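Local coordinates for putative nitroreductase (Thermotoga maritima, PDB 1VKW), which is a putative nitroreductase that probably acts as an oxidoreductase, as in the FMN-dependent nitroreductase clan, at residues 41-55 and 78-91. Sequence-based numbering, arbitrary orientation.
Sequences IENLLVKFITKKLDW and VEYGFQGEQIVLFL
Q83 reaches from helix 74-93 into the loop 44-55 and meets backbone with both ends of its amide. OE1 accepts from L53 N at 2.9 Å, in the carbonyl plane on a lone pair, and from W55 NE1 at 3.1 Å, tilted from that plane. NE2 gives one hydrogen to K51 O and the other to E79 OE2, so four bonds fix the amide's rotation. One turn earlier, E79 bends at chi2 (70°) and presents its carboxylate: OE2 takes I49 N (3.0 Å) on its syn lone pair, while OE1 takes T50 N from the syn side. One turn later, Q86 pairs with K47, OE1 with K47 N and NE2 with K47 O, each at 2.8 Å; a water joins Q86 OE1 to L45 O. A leucine in place of Q83 would probably leave L53 N, K51 O and W55 NE1 without mates, E79 OE2 with one donor fewer, and the indole held by packing alone. Apolar groups flank this row. I87 CD1 sits over one face of the W55 indole, 3.7 Å from the five-membered ring's centroid, and W55 CH2 lies over the Y80 ring, the planes at 42°. L44 CD1 covers a face of F90, and I49 CD1 lies over one face of F82, offset toward the rim. Further out, Y80 OH bonds to Y111 O and A68 N, and I66 touches I41, W55 and I87. E79, Q83 and Q86 take up N-H and C=O groups of the irregular link between helix 35-43 and strand 56-58, in an alpha+beta fold consistent with the FMN-dependent nitroreductase clan.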
# COMPACT_ATOMS: atom_id res chain seq x y z
N ILE A 41 7.99 -12.09 4.61
CA ILE A 41 7.13 -11.02 5.12
C ILE A 41 7.63 -10.51 6.47
O ILE A 41 7.69 -9.31 6.70
CB ILE A 41 5.66 -11.50 5.26
CG1 ILE A 41 5.06 -11.78 3.88
CG2 ILE A 41 4.81 -10.45 5.97
CD1 ILE A 41 3.89 -12.74 3.93
N GLU A 42 7.98 -11.44 7.36
CA GLU A 42 8.45 -11.08 8.70
C GLU A 42 9.76 -10.28 8.69
O GLU A 42 9.97 -9.42 9.55
CB GLU A 42 8.59 -12.34 9.57
CG GLU A 42 7.24 -12.96 9.92
CD GLU A 42 7.32 -13.94 11.07
OE1 GLU A 42 8.27 -14.76 11.10
OE2 GLU A 42 6.42 -13.90 11.93
N ASN A 43 10.60 -10.52 7.69
CA ASN A 43 11.85 -9.78 7.54
C ASN A 43 11.67 -8.40 6.90
O ASN A 43 12.55 -7.55 7.00
CB ASN A 43 12.85 -10.60 6.72
CG ASN A 43 14.29 -10.38 7.17
OD1 ASN A 43 15.05 -9.68 6.52
ND2 ASN A 43 14.65 -10.97 8.30
N LEU A 44 10.54 -8.19 6.22
CA LEU A 44 10.27 -6.93 5.55
C LEU A 44 10.42 -5.79 6.55
O LEU A 44 9.81 -5.82 7.62
CB LEU A 44 8.86 -6.92 4.94
CG LEU A 44 8.37 -5.62 4.27
CD1 LEU A 44 9.26 -5.23 3.09
CD2 LEU A 44 6.91 -5.75 3.82
N LEU A 45 11.23 -4.79 6.22
CA LEU A 45 11.32 -3.59 7.03
C LEU A 45 10.11 -2.72 6.72
O LEU A 45 9.87 -2.37 5.55
CB LEU A 45 12.61 -2.81 6.76
CG LEU A 45 12.97 -1.75 7.81
CD1 LEU A 45 13.59 -2.42 9.03
CD2 LEU A 45 13.93 -0.70 7.25
N VAL A 46 9.34 -2.40 7.75
CA VAL A 46 8.12 -1.60 7.59
C VAL A 46 8.29 -0.25 8.28
O VAL A 46 8.80 -0.17 9.39
CB VAL A 46 6.85 -2.35 8.12
CG1 VAL A 46 6.84 -2.46 9.65
CG2 VAL A 46 5.58 -1.67 7.62
N LYS A 47 7.90 0.82 7.58
CA LYS A 47 7.84 2.15 8.18
C LYS A 47 6.52 2.28 8.94
O LYS A 47 5.49 1.78 8.48
CB LYS A 47 7.93 3.23 7.11
CG LYS A 47 7.91 4.64 7.66
CD LYS A 47 9.26 5.03 8.22
CE LYS A 47 9.25 6.49 8.67
NZ LYS A 47 10.62 6.94 9.04
N PHE A 48 6.55 2.93 10.09
CA PHE A 48 5.32 3.20 10.83
C PHE A 48 5.31 4.63 11.35
O PHE A 48 6.36 5.27 11.47
CB PHE A 48 5.11 2.18 11.96
CG PHE A 48 6.24 2.10 12.96
CD1 PHE A 48 6.30 2.97 14.03
CD2 PHE A 48 7.22 1.13 12.84
CE1 PHE A 48 7.32 2.89 14.97
CE2 PHE A 48 8.25 1.04 13.76
CZ PHE A 48 8.30 1.92 14.84
N ILE A 49 4.12 5.14 11.62
CA ILE A 49 3.96 6.53 12.05
C ILE A 49 4.11 6.65 13.57
O ILE A 49 4.84 7.53 14.05
CB ILE A 49 2.58 7.06 11.59
CG1 ILE A 49 2.49 7.05 10.06
CG2 ILE A 49 2.35 8.47 12.11
CD1 ILE A 49 1.07 7.06 9.53
N THR A 50 3.41 5.79 14.30
CA THR A 50 3.41 5.82 15.77
C THR A 50 3.89 4.49 16.34
O THR A 50 4.87 4.45 17.09
CB THR A 50 1.99 6.14 16.30
OG1 THR A 50 1.68 7.52 16.05
CG2 THR A 50 1.90 6.02 17.80
N LYS A 51 3.19 3.41 16.00
CA LYS A 51 3.51 2.10 16.51
C LYS A 51 3.37 1.04 15.42
O LYS A 51 2.50 1.14 14.56
CB LYS A 51 2.64 1.75 17.73
CG LYS A 51 1.34 1.01 17.42
CD LYS A 51 0.45 0.92 18.64
CE LYS A 51 -0.83 0.12 18.36
NZ LYS A 51 -0.56 -1.33 18.18
N LYS A 52 4.26 0.05 15.47
CA LYS A 52 4.24 -1.07 14.54
C LYS A 52 3.15 -2.01 15.00
O LYS A 52 3.10 -2.38 16.16
CB LYS A 52 5.59 -1.80 14.54
CG LYS A 52 5.71 -2.94 13.53
CD LYS A 52 7.06 -3.67 13.62
CE LYS A 52 7.16 -4.57 14.85
NZ LYS A 52 8.40 -5.42 14.86
N LEU A 53 2.26 -2.40 14.09
CA LEU A 53 1.20 -3.35 14.42
C LEU A 53 1.73 -4.77 14.53
O LEU A 53 2.87 -5.04 14.17
CB LEU A 53 0.07 -3.27 13.40
CG LEU A 53 -0.62 -1.90 13.34
CD1 LEU A 53 -1.79 -1.98 12.39
CD2 LEU A 53 -1.09 -1.42 14.72
N ASP A 54 0.89 -5.66 15.05
CA ASP A 54 1.24 -7.06 15.25
C ASP A 54 0.68 -7.88 14.09
O ASP A 54 -0.41 -8.45 14.17
CB ASP A 54 0.68 -7.55 16.59
CG ASP A 54 1.19 -8.91 16.98
OD1 ASP A 54 2.00 -9.50 16.21
OD2 ASP A 54 0.84 -9.49 18.03
N TRP A 55 1.43 -7.94 13.00
CA TRP A 55 0.96 -8.60 11.78
C TRP A 55 1.01 -10.12 11.89
O TRP A 55 1.97 -10.70 12.42
CB TRP A 55 1.71 -8.09 10.55
CG TRP A 55 1.37 -6.67 10.26
CD1 TRP A 55 2.09 -5.57 10.60
CD2 TRP A 55 0.18 -6.19 9.63
NE1 TRP A 55 1.44 -4.43 10.19
CE2 TRP A 55 0.26 -4.78 9.59
CE3 TRP A 55 -0.95 -6.81 9.07
CZ2 TRP A 55 -0.74 -3.98 9.02
CZ3 TRP A 55 -1.94 -6.01 8.50
CH2 TRP A 55 -1.83 -4.62 8.49
N VAL A 78 -5.32 4.57 10.13
CA VAL A 78 -4.32 5.09 9.16
C VAL A 78 -3.06 4.22 9.22
O VAL A 78 -2.51 3.84 8.19
CB VAL A 78 -3.99 6.59 9.42
CG1 VAL A 78 -2.81 7.07 8.58
CG2 VAL A 78 -5.17 7.46 9.11
N GLU A 79 -2.63 3.89 10.44
CA GLU A 79 -1.51 2.99 10.69
C GLU A 79 -1.72 1.65 10.00
O GLU A 79 -0.81 1.14 9.35
CB GLU A 79 -1.33 2.76 12.20
CG GLU A 79 0.04 2.22 12.60
CD GLU A 79 1.14 3.25 12.41
OE1 GLU A 79 1.24 4.18 13.24
OE2 GLU A 79 1.91 3.12 11.44
N TYR A 80 -2.92 1.09 10.15
CA TYR A 80 -3.26 -0.19 9.52
C TYR A 80 -3.13 -0.11 8.00
O TYR A 80 -2.47 -0.96 7.38
CB TYR A 80 -4.67 -0.65 9.93
CG TYR A 80 -4.91 -2.13 9.68
CD1 TYR A 80 -4.63 -3.07 10.66
CD2 TYR A 80 -5.39 -2.59 8.46
CE1 TYR A 80 -4.83 -4.42 10.44
CE2 TYR A 80 -5.60 -3.95 8.23
CZ TYR A 80 -5.31 -4.86 9.23
OH TYR A 80 -5.50 -6.22 9.02
N GLY A 81 -3.72 0.91 7.40
CA GLY A 81 -3.59 1.15 5.96
C GLY A 81 -2.15 1.39 5.52
O GLY A 81 -1.71 0.83 4.53
N PHE A 82 -1.42 2.19 6.30
CA PHE A 82 -0.04 2.56 5.97
C PHE A 82 0.90 1.34 5.97
O PHE A 82 1.63 1.11 5.00
CB PHE A 82 0.44 3.62 6.97
CG PHE A 82 1.78 4.22 6.64
CD1 PHE A 82 1.93 5.07 5.54
CD2 PHE A 82 2.90 3.94 7.42
CE1 PHE A 82 3.18 5.63 5.23
CE2 PHE A 82 4.15 4.48 7.11
CZ PHE A 82 4.28 5.33 6.01
N GLN A 83 0.85 0.55 7.04
CA GLN A 83 1.68 -0.64 7.14
C GLN A 83 1.19 -1.74 6.22
O GLN A 83 2.00 -2.44 5.61
CB GLN A 83 1.76 -1.12 8.58
CG GLN A 83 2.57 -0.20 9.47
CD GLN A 83 2.51 -0.58 10.94
OE1 GLN A 83 2.51 -1.76 11.28
NE2 GLN A 83 2.47 0.42 11.80
N GLY A 84 -0.12 -1.90 6.14
CA GLY A 84 -0.76 -2.92 5.32
C GLY A 84 -0.44 -2.79 3.83
O GLY A 84 -0.18 -3.78 3.16
N GLU A 85 -0.46 -1.56 3.32
CA GLU A 85 -0.13 -1.36 1.91
C GLU A 85 1.36 -1.58 1.64
O GLU A 85 1.72 -2.03 0.55
CB GLU A 85 -0.63 -0.01 1.41
CG GLU A 85 -0.48 0.22 -0.09
CD GLU A 85 -1.34 -0.68 -0.98
OE1 GLU A 85 -2.10 -1.52 -0.46
OE2 GLU A 85 -1.27 -0.53 -2.22
N GLN A 86 2.24 -1.32 2.62
CA GLN A 86 3.65 -1.67 2.48
C GLN A 86 3.81 -3.18 2.24
O GLN A 86 4.60 -3.61 1.39
CB GLN A 86 4.45 -1.23 3.70
CG GLN A 86 4.74 0.28 3.70
CD GLN A 86 5.42 0.73 4.96
OE1 GLN A 86 6.62 0.52 5.13
NE2 GLN A 86 4.66 1.34 5.87
N ILE A 87 3.04 -3.96 2.99
CA ILE A 87 3.05 -5.42 2.84
C ILE A 87 2.49 -5.86 1.48
O ILE A 87 3.07 -6.74 0.81
CB ILE A 87 2.28 -6.09 4.01
CG1 ILE A 87 2.96 -5.76 5.35
CG2 ILE A 87 2.20 -7.60 3.80
CD1 ILE A 87 2.08 -6.03 6.57
N VAL A 88 1.38 -5.25 1.07
CA VAL A 88 0.78 -5.50 -0.25
C VAL A 88 1.78 -5.29 -1.37
O VAL A 88 1.94 -6.13 -2.25
CB VAL A 88 -0.45 -4.58 -0.50
CG1 VAL A 88 -0.86 -4.57 -1.98
CG2 VAL A 88 -1.62 -5.03 0.35
N LEU A 89 2.47 -4.16 -1.31
CA LEU A 89 3.44 -3.81 -2.34
C LEU A 89 4.65 -4.74 -2.33
O LEU A 89 5.22 -5.04 -3.38
CB LEU A 89 3.89 -2.35 -2.17
CG LEU A 89 2.80 -1.33 -2.52
CD1 LEU A 89 3.30 0.09 -2.24
CD2 LEU A 89 2.36 -1.48 -3.99
N PHE A 90 5.03 -5.21 -1.15
CA PHE A 90 6.07 -6.21 -1.05
C PHE A 90 5.62 -7.53 -1.71
O PHE A 90 6.36 -8.15 -2.48
CB PHE A 90 6.45 -6.43 0.42
CG PHE A 90 7.37 -7.58 0.62
CD1 PHE A 90 8.63 -7.59 0.02
CD2 PHE A 90 7.00 -8.67 1.41
CE1 PHE A 90 9.49 -8.66 0.20
CE2 PHE A 90 7.86 -9.73 1.59
CZ PHE A 90 9.10 -9.73 0.98
N LEU A 91 4.39 -7.94 -1.40
CA LEU A 91 3.84 -9.17 -1.96
C LEU A 91 3.70 -9.08 -3.48
O LEU A 91 3.97 -10.06 -4.18
CB LEU A 91 2.49 -9.50 -1.31
CG LEU A 91 2.52 -9.98 0.15
CD1 LEU A 91 1.10 -10.08 0.70
CD2 LEU A 91 3.22 -11.31 0.27
O HOH W 1 8.17 -1.27 3.55